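Local coordinates for protein molybdopterin biosynthesis enzyme, MoaB (Thermus thermophilus, PDB 3MCH) that probably binds molybdopterin and takes part in the biosynthesis of the molybdenum cofactor, at residues R27-G32 with G134-L139; P48-V53 with P81-E86; K52-W57 with I66-G71; L56-E61 with G118-T123; A111-V116 with N127-P132. All coordinates share one frame; numbering follows the deposited sequence.

Overall arrangement
Interaction 1 opens earliest in the chain, on helix 21-30, and closes on helix 132-142, so the other four contacts are nested inside its loop. Helix 47-60 starts three of them: interaction 2 joins it to helix 80-85, interaction 3 to strand 65-69 and interaction 4, near its C-terminal end, to the hairpin of strands 117-120 and 123-128. Interaction 4 crosses both interaction 2 and interaction 5, whereas interaction 5, which closes the hairpin's far end, follows interactions 2 and 3 in series. L67 touches L30 and L139 from the sheet, while I66 and T68 meet helix 47-60, so strand 65-69 joins helices on opposite faces.

Interaction 1 (R27-G32 with G134-L139); sequences REVLAG and GARESL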
# COMPACT_ATOMS: atom_id res chain seq x y z
N ARG B 27 -15.72 1.91 -20.80
CA ARG B 27 -15.96 0.99 -21.91
C ARG B 27 -14.89 1.12 -23.00
O ARG B 27 -14.45 0.13 -23.59
CB ARG B 27 -17.33 1.25 -22.53
CG ARG B 27 -18.51 0.61 -21.81
CD ARG B 27 -19.79 0.92 -22.56
NE ARG B 27 -20.98 0.31 -21.96
CZ ARG B 27 -21.43 -0.91 -22.23
NH1 ARG B 27 -20.79 -1.69 -23.10
NH2 ARG B 27 -22.53 -1.35 -21.64
N GLU B 28 -14.48 2.36 -23.28
CA GLU B 28 -13.48 2.61 -24.31
C GLU B 28 -12.14 1.96 -23.99
O GLU B 28 -11.49 1.40 -24.87
CB GLU B 28 -13.27 4.12 -24.48
CG GLU B 28 -14.56 4.89 -24.73
CD GLU B 28 -14.33 6.37 -24.97
OE1 GLU B 28 -13.59 7.00 -24.19
OE2 GLU B 28 -14.90 6.90 -25.95
N VAL B 29 -11.72 2.03 -22.73
CA VAL B 29 -10.45 1.43 -22.33
C VAL B 29 -10.48 -0.07 -22.55
O VAL B 29 -9.50 -0.66 -23.01
CB VAL B 29 -10.14 1.71 -20.85
CG1 VAL B 29 -8.86 0.99 -20.44
CG2 VAL B 29 -10.01 3.21 -20.61
N LEU B 30 -11.61 -0.69 -22.22
CA LEU B 30 -11.77 -2.14 -22.34
C LEU B 30 -11.94 -2.63 -23.77
O LEU B 30 -11.58 -3.77 -24.09
CB LEU B 30 -12.97 -2.58 -21.51
CG LEU B 30 -12.91 -2.23 -20.02
CD1 LEU B 30 -14.24 -2.58 -19.36
CD2 LEU B 30 -11.76 -2.98 -19.36
N ALA B 31 -12.48 -1.78 -24.63
CA ALA B 31 -12.72 -2.12 -26.03
C ALA B 31 -11.54 -2.83 -26.68
O ALA B 31 -10.40 -2.36 -26.62
CB ALA B 31 -13.07 -0.85 -26.82
N GLY B 32 -11.81 -3.97 -27.30
CA GLY B 32 -10.77 -4.73 -27.96
C GLY B 32 -10.15 -5.82 -27.10
O GLY B 32 -9.62 -6.80 -27.62
N GLY B 134 -9.96 10.60 -14.78
CA GLY B 134 -9.42 9.82 -13.68
C GLY B 134 -9.63 8.32 -13.84
O GLY B 134 -8.69 7.53 -13.70
N ALA B 135 -10.87 7.92 -14.12
CA ALA B 135 -11.19 6.51 -14.31
C ALA B 135 -10.38 5.95 -15.47
O ALA B 135 -9.85 4.84 -15.40
CB ALA B 135 -12.68 6.36 -14.60
N ARG B 136 -10.27 6.74 -16.54
CA ARG B 136 -9.53 6.31 -17.71
C ARG B 136 -8.06 6.02 -17.43
O ARG B 136 -7.55 4.95 -17.77
CB ARG B 136 -9.63 7.38 -18.81
CG ARG B 136 -9.00 6.98 -20.13
CD ARG B 136 -9.05 8.13 -21.13
NE ARG B 136 -10.40 8.68 -21.28
CZ ARG B 136 -10.72 9.94 -21.02
NH1 ARG B 136 -9.80 10.80 -20.60
NH2 ARG B 136 -11.97 10.35 -21.18
N GLU B 137 -7.38 6.98 -16.80
CA GLU B 137 -5.96 6.80 -16.51
C GLU B 137 -5.71 5.66 -15.53
O GLU B 137 -4.77 4.89 -15.70
CB GLU B 137 -5.37 8.10 -15.96
CG GLU B 137 -5.46 9.27 -16.93
CD GLU B 137 -4.52 10.40 -16.57
OE1 GLU B 137 -4.44 10.75 -15.37
OE2 GLU B 137 -3.86 10.93 -17.48
N SER B 138 -6.55 5.56 -14.51
CA SER B 138 -6.40 4.49 -13.53
C SER B 138 -6.63 3.12 -14.16
O SER B 138 -5.92 2.16 -13.85
CB SER B 138 -7.36 4.69 -12.35
OG SER B 138 -7.06 5.88 -11.65
N LEU B 139 -7.61 3.02 -15.04
CA LEU B 139 -7.90 1.74 -15.67
C LEU B 139 -6.83 1.37 -16.69
O LEU B 139 -6.47 0.20 -16.82
CB LEU B 139 -9.30 1.76 -16.32
CG LEU B 139 -9.80 0.44 -16.93
CD1 LEU B 139 -9.82 -0.66 -15.87
CD2 LEU B 139 -11.20 0.65 -17.50
O HOH W 1 -11.65 6.25 -22.41
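V29 is wedged against L139, and this pair forms the dense part of the contact. V29 CB lies 3.7 Å from L139 CD2, while V29 CG1 sits just as near L139 CG, at 3.7 Å. L139 reaches across because its CG stands anti to the backbone N (chi1 -175°), which carries the forked end of the leucine towards the other helix. L30 adds its own methyl from the sheet side, L30 CD2 being 4.1 Å from L139 CD2. Compact branched side chains suit these places, since helices 21-30 and 132-142 lie next to each other on one face of the central sheet of this alpha/beta fold, and L30 and L139 must also fit over L67 of strand 65-69. Towards solvent the packing thins. V29 CG2 still touches the aliphatic part of R136, at 3.9 Å from R136 CG, but beyond CG the arginine bends at chi3. E28 OE1 and R136 NE stay 4.6 Å apart, too far for direct contact, though their opposite charges probably still attract. Water 1 bridges them, donating to E28 OE1 at 2.7 Å and accepting from R136 NE at 3.0 Å, in the plane of the guanidinium at its edge.

Interaction 2 (P48-V53 with P81-E86); sequences PMIKKV and PEATRE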
# COMPACT_ATOMS: atom_id res chain seq x y z
N PRO B 48 -24.75 1.03 2.16
CA PRO B 48 -25.68 -0.11 2.13
C PRO B 48 -26.08 -0.50 0.71
O PRO B 48 -26.13 -1.69 0.37
CB PRO B 48 -26.87 0.40 2.94
CG PRO B 48 -26.23 1.31 3.93
CD PRO B 48 -25.24 2.07 3.08
N MET B 49 -26.38 0.50 -0.10
CA MET B 49 -26.81 0.25 -1.47
C MET B 49 -25.65 -0.17 -2.37
O MET B 49 -25.82 -0.99 -3.26
CB MET B 49 -27.48 1.50 -2.03
CG MET B 49 -28.72 1.88 -1.24
SD MET B 49 -29.55 3.29 -1.95
CE MET B 49 -30.46 2.49 -3.27
N ILE B 50 -24.48 0.41 -2.14
CA ILE B 50 -23.31 0.05 -2.93
C ILE B 50 -23.04 -1.43 -2.68
O ILE B 50 -22.84 -2.21 -3.62
CB ILE B 50 -22.07 0.87 -2.52
CG1 ILE B 50 -22.26 2.34 -2.89
CG2 ILE B 50 -20.81 0.31 -3.19
CD1 ILE B 50 -21.28 3.31 -2.23
N LYS B 51 -23.05 -1.82 -1.41
CA LYS B 51 -22.81 -3.19 -1.02
C LYS B 51 -23.83 -4.18 -1.59
O LYS B 51 -23.47 -5.29 -1.97
CB LYS B 51 -22.74 -3.29 0.50
CG LYS B 51 -21.66 -2.40 1.10
CD LYS B 51 -21.56 -2.50 2.62
CE LYS B 51 -21.02 -3.85 3.07
NZ LYS B 51 -20.74 -3.87 4.54
N LYS B 52 -25.10 -3.78 -1.65
CA LYS B 52 -26.13 -4.68 -2.18
C LYS B 52 -25.83 -5.05 -3.63
O LYS B 52 -25.93 -6.21 -4.01
CB LYS B 52 -27.51 -4.04 -2.10
CG LYS B 52 -28.61 -4.96 -2.62
CD LYS B 52 -29.98 -4.31 -2.61
CE LYS B 52 -31.02 -5.26 -3.20
NZ LYS B 52 -32.39 -4.67 -3.19
N VAL B 53 -25.46 -4.05 -4.43
CA VAL B 53 -25.15 -4.28 -5.84
C VAL B 53 -23.88 -5.12 -5.98
O VAL B 53 -23.85 -6.08 -6.74
CB VAL B 53 -24.96 -2.94 -6.60
CG1 VAL B 53 -24.54 -3.22 -8.04
CG2 VAL B 53 -26.25 -2.14 -6.58
N PRO B 81 -14.66 3.18 -0.95
CA PRO B 81 -13.60 2.26 -0.52
C PRO B 81 -14.00 1.48 0.73
O PRO B 81 -13.80 0.27 0.80
CB PRO B 81 -12.41 3.19 -0.27
CG PRO B 81 -12.65 4.30 -1.23
CD PRO B 81 -14.13 4.55 -1.06
N GLU B 82 -14.56 2.18 1.71
CA GLU B 82 -14.98 1.54 2.95
C GLU B 82 -16.06 0.50 2.68
O GLU B 82 -16.01 -0.61 3.21
CB GLU B 82 -15.52 2.57 3.95
CG GLU B 82 -14.47 3.48 4.54
CD GLU B 82 -14.33 4.79 3.79
OE1 GLU B 82 -14.15 4.76 2.55
OE2 GLU B 82 -14.40 5.86 4.44
N ALA B 83 -17.04 0.86 1.86
CA ALA B 83 -18.12 -0.06 1.54
C ALA B 83 -17.59 -1.30 0.84
O ALA B 83 -18.04 -2.42 1.10
CB ALA B 83 -19.15 0.64 0.66
N THR B 84 -16.62 -1.10 -0.05
CA THR B 84 -16.03 -2.20 -0.79
C THR B 84 -15.18 -3.12 0.08
O THR B 84 -15.34 -4.34 0.04
CB THR B 84 -15.16 -1.67 -1.95
OG1 THR B 84 -15.96 -0.86 -2.81
CG2 THR B 84 -14.57 -2.83 -2.75
N ARG B 85 -14.28 -2.53 0.87
CA ARG B 85 -13.40 -3.32 1.73
C ARG B 85 -14.18 -4.30 2.60
O ARG B 85 -13.75 -5.44 2.80
CB ARG B 85 -12.59 -2.41 2.65
CG ARG B 85 -11.58 -1.52 1.96
CD ARG B 85 -10.59 -0.96 2.98
NE ARG B 85 -9.71 -2.00 3.49
CZ ARG B 85 -9.01 -1.91 4.62
NH1 ARG B 85 -9.09 -0.82 5.37
NH2 ARG B 85 -8.21 -2.90 4.99
N GLU B 86 -15.32 -3.86 3.10
CA GLU B 86 -16.15 -4.69 3.96
C GLU B 86 -16.71 -5.93 3.27
O GLU B 86 -17.14 -6.87 3.94
CB GLU B 86 -17.29 -3.84 4.53
CG GLU B 86 -16.82 -2.81 5.54
CD GLU B 86 -17.82 -1.68 5.74
OE1 GLU B 86 -19.03 -1.95 5.74
OE2 GLU B 86 -17.38 -0.52 5.90
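K51 and E86 supply the charged part of this helix pair. K51 NZ donates to E86 OE1 at 2.8 Å in a salt bridge, meeting that oxygen on its anti side and 20° out of the carboxylate plane. A bend at chi3 (69°) turns the end of the lysine across to the acid, and the two side chains cross at about a right angle. A second kind of contact comes from the lysine's methylenes. K51 CG lies 3.6 Å from A83 O and 4.0 Å from A83 CB, so the aliphatic stem covers a buried carbonyl oxygen that has no polar partner in the model. With only an alanine in place of K51, E86 is likely to lose its cationic mate and the A83 carbonyl its cover. The third group is purely apolar: I50 CG2 touches A83 CB at 4.2 Å. The small alanine lets the backbones come near, with K51 CA and A83 CA 6.2 Å apart, whereas the long lysine can reach over to E86 at the exposed edge. Helix 80-85 thus lies beside helix 47-60, where A83 also meets P47 and T84 meets L54, while I50 rests on V9 of strand 2-9 and V43 of strand 35-43.

Interaction 3 (K52-W57 with I66-G71); sequences KVLRLW and ILTNGG
I66 fits between L54 and W57, fastening helix 47-60 to strand 65-69. The two belong to a beta-alpha-beta crossover: strand 35-43 leads into the helix, which passes over to strand 65-69 with strand 2-9 lying between the two parallel strands. The short helix and strand axes run nearly antiparallel, at 166°, and approach to 10.6 Å. From its CB, I66 divides. The CG2 branch, anti to the backbone N, meets L54 CD2 at 3.6 Å and comes up to the edge of the indole, near the ring plane, 4.0 Å from W57 CE3. The other branch leaves beside the backbone N (chi1 -65°); I66 CG1 grazes W57 CE3 at 4.1 Å, and the terminal I66 CD1 rests 3.8 Å from W57 CB and also nears the carbonyl oxygen of L54. Were I66 cut back to an alanine, the L54 methyl and the indole edge would probably lose their shared neighbour and a gap would open between strand and helix. The indole is steadied from its own helix as well, since V53 CG1 sits over the centre of one face, and W57 NE1 is hydrogen-bonded to E41. A beta-branched residue also suits the place two residues further along the strand: T68 spends its hydroxyl on N127 and turns its methyl to the helix, T68 CG2 lying 3.8 Å from L54 CD2.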
# COMPACT_ATOMS: atom_id res chain seq x y z
N LYS B 52 -25.10 -3.78 -1.65
CA LYS B 52 -26.13 -4.68 -2.18
C LYS B 52 -25.83 -5.05 -3.63
O LYS B 52 -25.93 -6.21 -4.01
CB LYS B 52 -27.51 -4.04 -2.10
CG LYS B 52 -28.61 -4.96 -2.62
CD LYS B 52 -29.98 -4.31 -2.61
CE LYS B 52 -31.02 -5.26 -3.20
NZ LYS B 52 -32.39 -4.67 -3.19
N VAL B 53 -25.46 -4.05 -4.43
CA VAL B 53 -25.15 -4.28 -5.84
C VAL B 53 -23.88 -5.12 -5.98
O VAL B 53 -23.85 -6.08 -6.74
CB VAL B 53 -24.96 -2.94 -6.60
CG1 VAL B 53 -24.54 -3.22 -8.04
CG2 VAL B 53 -26.25 -2.14 -6.58
N LEU B 54 -22.83 -4.75 -5.25
CA LEU B 54 -21.58 -5.50 -5.32
C LEU B 54 -21.81 -6.95 -4.90
O LEU B 54 -21.24 -7.87 -5.47
CB LEU B 54 -20.52 -4.86 -4.42
CG LEU B 54 -19.99 -3.48 -4.82
CD1 LEU B 54 -18.94 -3.04 -3.79
CD2 LEU B 54 -19.38 -3.54 -6.22
N ARG B 55 -22.66 -7.13 -3.89
CA ARG B 55 -22.97 -8.46 -3.37
C ARG B 55 -23.71 -9.26 -4.44
O ARG B 55 -23.39 -10.42 -4.70
CB ARG B 55 -23.85 -8.33 -2.13
CG ARG B 55 -23.92 -9.58 -1.27
CD ARG B 55 -25.02 -9.46 -0.22
NE ARG B 55 -24.89 -8.23 0.57
CZ ARG B 55 -23.94 -8.01 1.48
NH1 ARG B 55 -23.92 -6.86 2.14
NH2 ARG B 55 -23.03 -8.94 1.73
N LEU B 56 -24.70 -8.62 -5.06
CA LEU B 56 -25.51 -9.23 -6.11
C LEU B 56 -24.64 -9.65 -7.30
O LEU B 56 -24.68 -10.79 -7.75
CB LEU B 56 -26.57 -8.24 -6.59
CG LEU B 56 -28.05 -8.55 -6.39
CD1 LEU B 56 -28.36 -8.70 -4.91
CD2 LEU B 56 -28.88 -7.42 -7.00
N TRP B 57 -23.87 -8.69 -7.81
CA TRP B 57 -23.02 -8.92 -8.97
C TRP B 57 -21.97 -10.02 -8.78
O TRP B 57 -21.70 -10.78 -9.70
CB TRP B 57 -22.33 -7.61 -9.36
CG TRP B 57 -23.25 -6.63 -10.02
CD1 TRP B 57 -24.62 -6.73 -10.14
CD2 TRP B 57 -22.89 -5.41 -10.67
NE1 TRP B 57 -25.11 -5.66 -10.83
CE2 TRP B 57 -24.07 -4.83 -11.17
CE3 TRP B 57 -21.67 -4.76 -10.88
CZ2 TRP B 57 -24.08 -3.62 -11.87
CZ3 TRP B 57 -21.67 -3.55 -11.58
CH2 TRP B 57 -22.87 -3.00 -12.07
N ILE B 66 -15.57 -6.27 -11.49
CA ILE B 66 -16.48 -5.19 -11.17
C ILE B 66 -15.65 -3.93 -11.06
O ILE B 66 -14.72 -3.84 -10.25
CB ILE B 66 -17.22 -5.40 -9.83
CG1 ILE B 66 -18.14 -6.60 -9.93
CG2 ILE B 66 -18.01 -4.13 -9.48
CD1 ILE B 66 -18.67 -7.12 -8.59
N LEU B 67 -15.96 -2.96 -11.91
CA LEU B 67 -15.28 -1.68 -11.91
C LEU B 67 -16.25 -0.63 -11.39
O LEU B 67 -17.21 -0.27 -12.08
CB LEU B 67 -14.83 -1.30 -13.33
CG LEU B 67 -13.83 -2.26 -14.00
CD1 LEU B 67 -13.59 -1.84 -15.45
CD2 LEU B 67 -12.51 -2.25 -13.22
N THR B 68 -16.03 -0.18 -10.16
CA THR B 68 -16.88 0.88 -9.62
C THR B 68 -16.12 2.15 -9.97
O THR B 68 -14.91 2.10 -10.20
CB THR B 68 -17.03 0.81 -8.07
OG1 THR B 68 -15.79 1.17 -7.44
CG2 THR B 68 -17.45 -0.58 -7.62
N ASN B 69 -16.82 3.27 -10.04
CA ASN B 69 -16.15 4.53 -10.30
C ASN B 69 -16.82 5.59 -9.45
O ASN B 69 -18.05 5.62 -9.32
CB ASN B 69 -16.20 4.89 -11.80
CG ASN B 69 -17.60 5.26 -12.27
OD1 ASN B 69 -18.08 6.36 -12.02
ND2 ASN B 69 -18.25 4.33 -12.97
N GLY B 70 -16.00 6.43 -8.82
CA GLY B 70 -16.51 7.50 -7.96
C GLY B 70 -16.55 7.17 -6.48
O GLY B 70 -16.53 6.00 -6.08
N GLY B 71 -16.62 8.22 -5.65
CA GLY B 71 -16.69 8.05 -4.21
C GLY B 71 -15.40 7.59 -3.54
O GLY B 71 -15.44 7.02 -2.46

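Interaction 4 (L56-E61 with G118-T123); sequences LWADRE and GVRGRT
R120 grips D59 side-on, giving one nitrogen to each carboxylate oxygen. The arginine belongs to a beta-hairpin of strands 117-120 and 123-128, whose two-residue turn, G121 and R122, faces the last turns of helix 47-60. R120 NH2 to D59 OD2 is the straighter bond, 2.8 Å long with an angle of 170° at the hydrogen; it uses the syn lone pair and lies in the guanidinium plane. R120 NE to D59 OD1, at 2.9 Å, is more bent (147°) and tilted out of the guanidinium plane, consistent with the 30° between the two flat groups. R120 NH1 has a further partner in the carbonyl of L87, so the guanidinium's rotation is fixed from two directions. Glycine suits the first turn position, where phi is positive, and T123 N to R120 O, 2.9 Å, closes the turn. Further out, water 2 bridges helix and hairpin: it donates to A58 O at 3.1 Å and to T123 OG1, and accepts from R122 N at 2.8 Å. T123 OG1 is also bonded to L63 O. The packing itself is modest. A58 is small enough to let the hairpin approach, and its methyl lies against the arginine stem, A58 CB to R120 CD 4.0 Å, and against the threonine, with A58 CB 3.6 Å from T123 OG1.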
# COMPACT_ATOMS: atom_id res chain seq x y z
N LEU B 56 -24.70 -8.62 -5.06
CA LEU B 56 -25.51 -9.23 -6.11
C LEU B 56 -24.64 -9.65 -7.30
O LEU B 56 -24.68 -10.79 -7.75
CB LEU B 56 -26.57 -8.24 -6.59
CG LEU B 56 -28.05 -8.55 -6.39
CD1 LEU B 56 -28.36 -8.70 -4.91
CD2 LEU B 56 -28.88 -7.42 -7.00
N TRP B 57 -23.87 -8.69 -7.81
CA TRP B 57 -23.02 -8.92 -8.97
C TRP B 57 -21.97 -10.02 -8.78
O TRP B 57 -21.70 -10.78 -9.70
CB TRP B 57 -22.33 -7.61 -9.36
CG TRP B 57 -23.25 -6.63 -10.02
CD1 TRP B 57 -24.62 -6.73 -10.14
CD2 TRP B 57 -22.89 -5.41 -10.67
NE1 TRP B 57 -25.11 -5.66 -10.83
CE2 TRP B 57 -24.07 -4.83 -11.17
CE3 TRP B 57 -21.67 -4.76 -10.88
CZ2 TRP B 57 -24.08 -3.62 -11.87
CZ3 TRP B 57 -21.67 -3.55 -11.58
CH2 TRP B 57 -22.87 -3.00 -12.07
N ALA B 58 -21.39 -10.09 -7.59
CA ALA B 58 -20.38 -11.09 -7.32
C ALA B 58 -21.00 -12.43 -6.95
O ALA B 58 -20.74 -13.45 -7.60
CB ALA B 58 -19.45 -10.62 -6.20
N ASP B 59 -21.82 -12.42 -5.91
CA ASP B 59 -22.45 -13.64 -5.41
C ASP B 59 -23.49 -14.30 -6.30
O ASP B 59 -23.48 -15.52 -6.46
CB ASP B 59 -23.07 -13.37 -4.03
CG ASP B 59 -22.05 -12.90 -3.01
OD1 ASP B 59 -20.84 -12.84 -3.35
OD2 ASP B 59 -22.45 -12.58 -1.87
N ARG B 60 -24.39 -13.52 -6.88
CA ARG B 60 -25.42 -14.11 -7.72
C ARG B 60 -25.17 -14.08 -9.22
O ARG B 60 -25.28 -15.11 -9.89
CB ARG B 60 -26.77 -13.45 -7.43
CG ARG B 60 -27.93 -14.16 -8.12
CD ARG B 60 -29.25 -13.74 -7.53
NE ARG B 60 -29.55 -12.33 -7.76
CZ ARG B 60 -30.56 -11.69 -7.21
NH1 ARG B 60 -30.76 -10.40 -7.47
NH2 ARG B 60 -31.38 -12.32 -6.37
N GLU B 61 -24.84 -12.91 -9.76
CA GLU B 61 -24.58 -12.78 -11.20
C GLU B 61 -23.28 -13.45 -11.61
O GLU B 61 -23.12 -13.85 -12.77
CB GLU B 61 -24.56 -11.31 -11.62
CG GLU B 61 -25.85 -10.55 -11.32
CD GLU B 61 -27.09 -11.27 -11.82
OE1 GLU B 61 -27.06 -11.80 -12.95
OE2 GLU B 61 -28.10 -11.30 -11.09
N GLY B 118 -9.69 -5.73 -4.70
CA GLY B 118 -9.70 -6.99 -4.00
C GLY B 118 -10.56 -8.04 -4.65
O GLY B 118 -11.11 -7.83 -5.74
N VAL B 119 -10.68 -9.18 -3.98
CA VAL B 119 -11.46 -10.28 -4.50
C VAL B 119 -12.55 -10.70 -3.52
O VAL B 119 -12.34 -10.70 -2.31
CB VAL B 119 -10.56 -11.51 -4.76
CG1 VAL B 119 -11.40 -12.72 -5.18
CG2 VAL B 119 -9.52 -11.17 -5.84
N ARG B 120 -13.72 -11.01 -4.06
CA ARG B 120 -14.83 -11.52 -3.28
C ARG B 120 -15.27 -12.74 -4.09
O ARG B 120 -15.66 -12.61 -5.25
CB ARG B 120 -15.99 -10.53 -3.17
CG ARG B 120 -17.12 -11.06 -2.29
CD ARG B 120 -18.38 -10.20 -2.32
NE ARG B 120 -19.50 -10.88 -1.68
CZ ARG B 120 -19.66 -11.02 -0.36
NH1 ARG B 120 -18.76 -10.53 0.47
NH2 ARG B 120 -20.71 -11.68 0.11
N GLY B 121 -15.17 -13.92 -3.48
CA GLY B 121 -15.54 -15.13 -4.20
C GLY B 121 -14.61 -15.30 -5.39
O GLY B 121 -13.41 -15.47 -5.23
N ARG B 122 -15.17 -15.24 -6.60
CA ARG B 122 -14.37 -15.36 -7.81
C ARG B 122 -14.55 -14.10 -8.65
O ARG B 122 -14.58 -14.16 -9.88
CB ARG B 122 -14.78 -16.59 -8.61
CG ARG B 122 -14.15 -17.88 -8.09
CD ARG B 122 -14.80 -19.09 -8.73
NE ARG B 122 -16.15 -19.29 -8.20
CZ ARG B 122 -17.20 -19.63 -8.93
NH1 ARG B 122 -18.39 -19.80 -8.36
NH2 ARG B 122 -17.08 -19.79 -10.24
N THR B 123 -14.67 -12.97 -7.97
CA THR B 123 -14.86 -11.68 -8.63
C THR B 123 -13.81 -10.67 -8.19
O THR B 123 -13.59 -10.47 -7.00
CB THR B 123 -16.26 -11.10 -8.32
OG1 THR B 123 -17.26 -12.05 -8.70
CG2 THR B 123 -16.48 -9.79 -9.08
O HOH W 2 -17.78 -14.39 -7.22

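Interaction 5 (A111-V116 with N127-P132); sequences ALSRGV and NLPGSP
N127 holds its CG beside the backbone N (chi1 -67°), which lays the amide alongside V116 and puts N127 OD1 within 3.0 Å of V116 N. The bond is nearly straight at the hydrogen, though the donor sits well off the amide's carbonyl plane. A second bond joins the same residues: N127 N donates to V116 O at 3.0 Å. N127 is thus bonded to one residue through both backbone and side chain, and its ND2 goes on to the hydroxyls of T68 and T84. An asparagine suits the place because it offers acceptor and donor at once. S113 has its OG anti to the backbone N (chi1 -179°) and there accepts from G115 N at 3.3 Å, an ST turn. The same oxygen is hydrogen-bonded to T72 and lies 2.6 Å from water 3, which donates to N127 O at 2.8 Å. Between these bonds G115 presses close, G115 CA to N127 CB being 3.4 Å; any beta carbon on it would collide with N127 O. On the outer side R114 NE is hydrogen-bonded to the backbone carbonyl of E91 of a neighbouring subunit. From the end of strand 123-128 the loop P129-S131 leads to helix 132-142, with S131 at its N-cap, beside G70 and T72, consistent with the loop-lined molybdopterin pocket of this family.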
# COMPACT_ATOMS: atom_id res chain seq x y z
N ALA B 111 -2.93 10.45 -6.88
CA ALA B 111 -2.47 9.85 -5.63
C ALA B 111 -3.47 9.99 -4.48
O ALA B 111 -3.35 9.31 -3.47
CB ALA B 111 -1.13 10.46 -5.22
N LEU B 112 -4.45 10.88 -4.63
CA LEU B 112 -5.42 11.10 -3.57
C LEU B 112 -6.58 10.10 -3.53
O LEU B 112 -7.39 10.13 -2.61
CB LEU B 112 -5.98 12.52 -3.65
CG LEU B 112 -4.94 13.63 -3.47
CD1 LEU B 112 -5.63 14.98 -3.53
CD2 LEU B 112 -4.22 13.46 -2.14
N SER B 113 -6.65 9.22 -4.52
CA SER B 113 -7.72 8.23 -4.55
C SER B 113 -7.52 7.17 -3.47
O SER B 113 -6.44 6.62 -3.32
CB SER B 113 -7.76 7.53 -5.92
OG SER B 113 -8.80 6.58 -5.95
N ARG B 114 -8.58 6.90 -2.72
CA ARG B 114 -8.54 5.91 -1.65
C ARG B 114 -9.14 4.60 -2.15
O ARG B 114 -9.40 3.69 -1.36
CB ARG B 114 -9.33 6.42 -0.44
CG ARG B 114 -8.87 7.78 0.07
CD ARG B 114 -9.68 8.20 1.29
NE ARG B 114 -9.58 7.21 2.36
CZ ARG B 114 -10.50 6.29 2.62
NH1 ARG B 114 -11.61 6.22 1.90
NH2 ARG B 114 -10.30 5.42 3.60
N GLY B 115 -9.37 4.51 -3.45
CA GLY B 115 -9.96 3.30 -4.00
C GLY B 115 -9.16 2.06 -3.67
O GLY B 115 -7.93 2.09 -3.67
N VAL B 116 -9.86 0.97 -3.36
CA VAL B 116 -9.19 -0.29 -3.06
C VAL B 116 -9.40 -1.27 -4.21
O VAL B 116 -10.13 -0.99 -5.17
CB VAL B 116 -9.72 -0.94 -1.75
CG1 VAL B 116 -9.52 0.02 -0.58
CG2 VAL B 116 -11.19 -1.30 -1.89
N ASN B 127 -11.90 -0.12 -7.40
CA ASN B 127 -12.54 1.18 -7.19
C ASN B 127 -11.79 2.22 -8.02
O ASN B 127 -10.70 2.65 -7.63
CB ASN B 127 -12.43 1.65 -5.73
CG ASN B 127 -13.21 0.80 -4.76
OD1 ASN B 127 -12.88 0.77 -3.57
ND2 ASN B 127 -14.26 0.13 -5.23
N LEU B 128 -12.37 2.64 -9.14
CA LEU B 128 -11.76 3.67 -9.98
C LEU B 128 -12.27 5.05 -9.55
O LEU B 128 -13.35 5.17 -8.96
CB LEU B 128 -12.16 3.46 -11.45
CG LEU B 128 -11.73 2.19 -12.17
CD1 LEU B 128 -12.51 2.06 -13.47
CD2 LEU B 128 -10.23 2.24 -12.45
N PRO B 129 -11.50 6.12 -9.83
CA PRO B 129 -11.92 7.47 -9.47
C PRO B 129 -13.21 7.81 -10.24
O PRO B 129 -13.57 7.09 -11.18
CB PRO B 129 -10.74 8.33 -9.92
CG PRO B 129 -9.59 7.41 -9.75
CD PRO B 129 -10.11 6.12 -10.32
N GLY B 130 -13.86 8.90 -9.87
CA GLY B 130 -15.12 9.27 -10.51
C GLY B 130 -15.15 10.11 -11.77
O GLY B 130 -16.18 10.14 -12.45
N SER B 131 -14.06 10.78 -12.10
CA SER B 131 -14.05 11.60 -13.32
C SER B 131 -13.68 10.76 -14.53
O SER B 131 -13.00 9.74 -14.41
CB SER B 131 -13.06 12.76 -13.19
OG SER B 131 -11.72 12.31 -13.27
N PRO B 132 -14.14 11.16 -15.73
CA PRO B 132 -13.83 10.41 -16.94
C PRO B 132 -12.32 10.25 -17.12
O PRO B 132 -11.83 9.16 -17.39
CB PRO B 132 -14.46 11.26 -18.04
CG PRO B 132 -15.64 11.87 -17.36
CD PRO B 132 -15.06 12.28 -16.02
O HOH W 3 -8.56 4.41 -7.41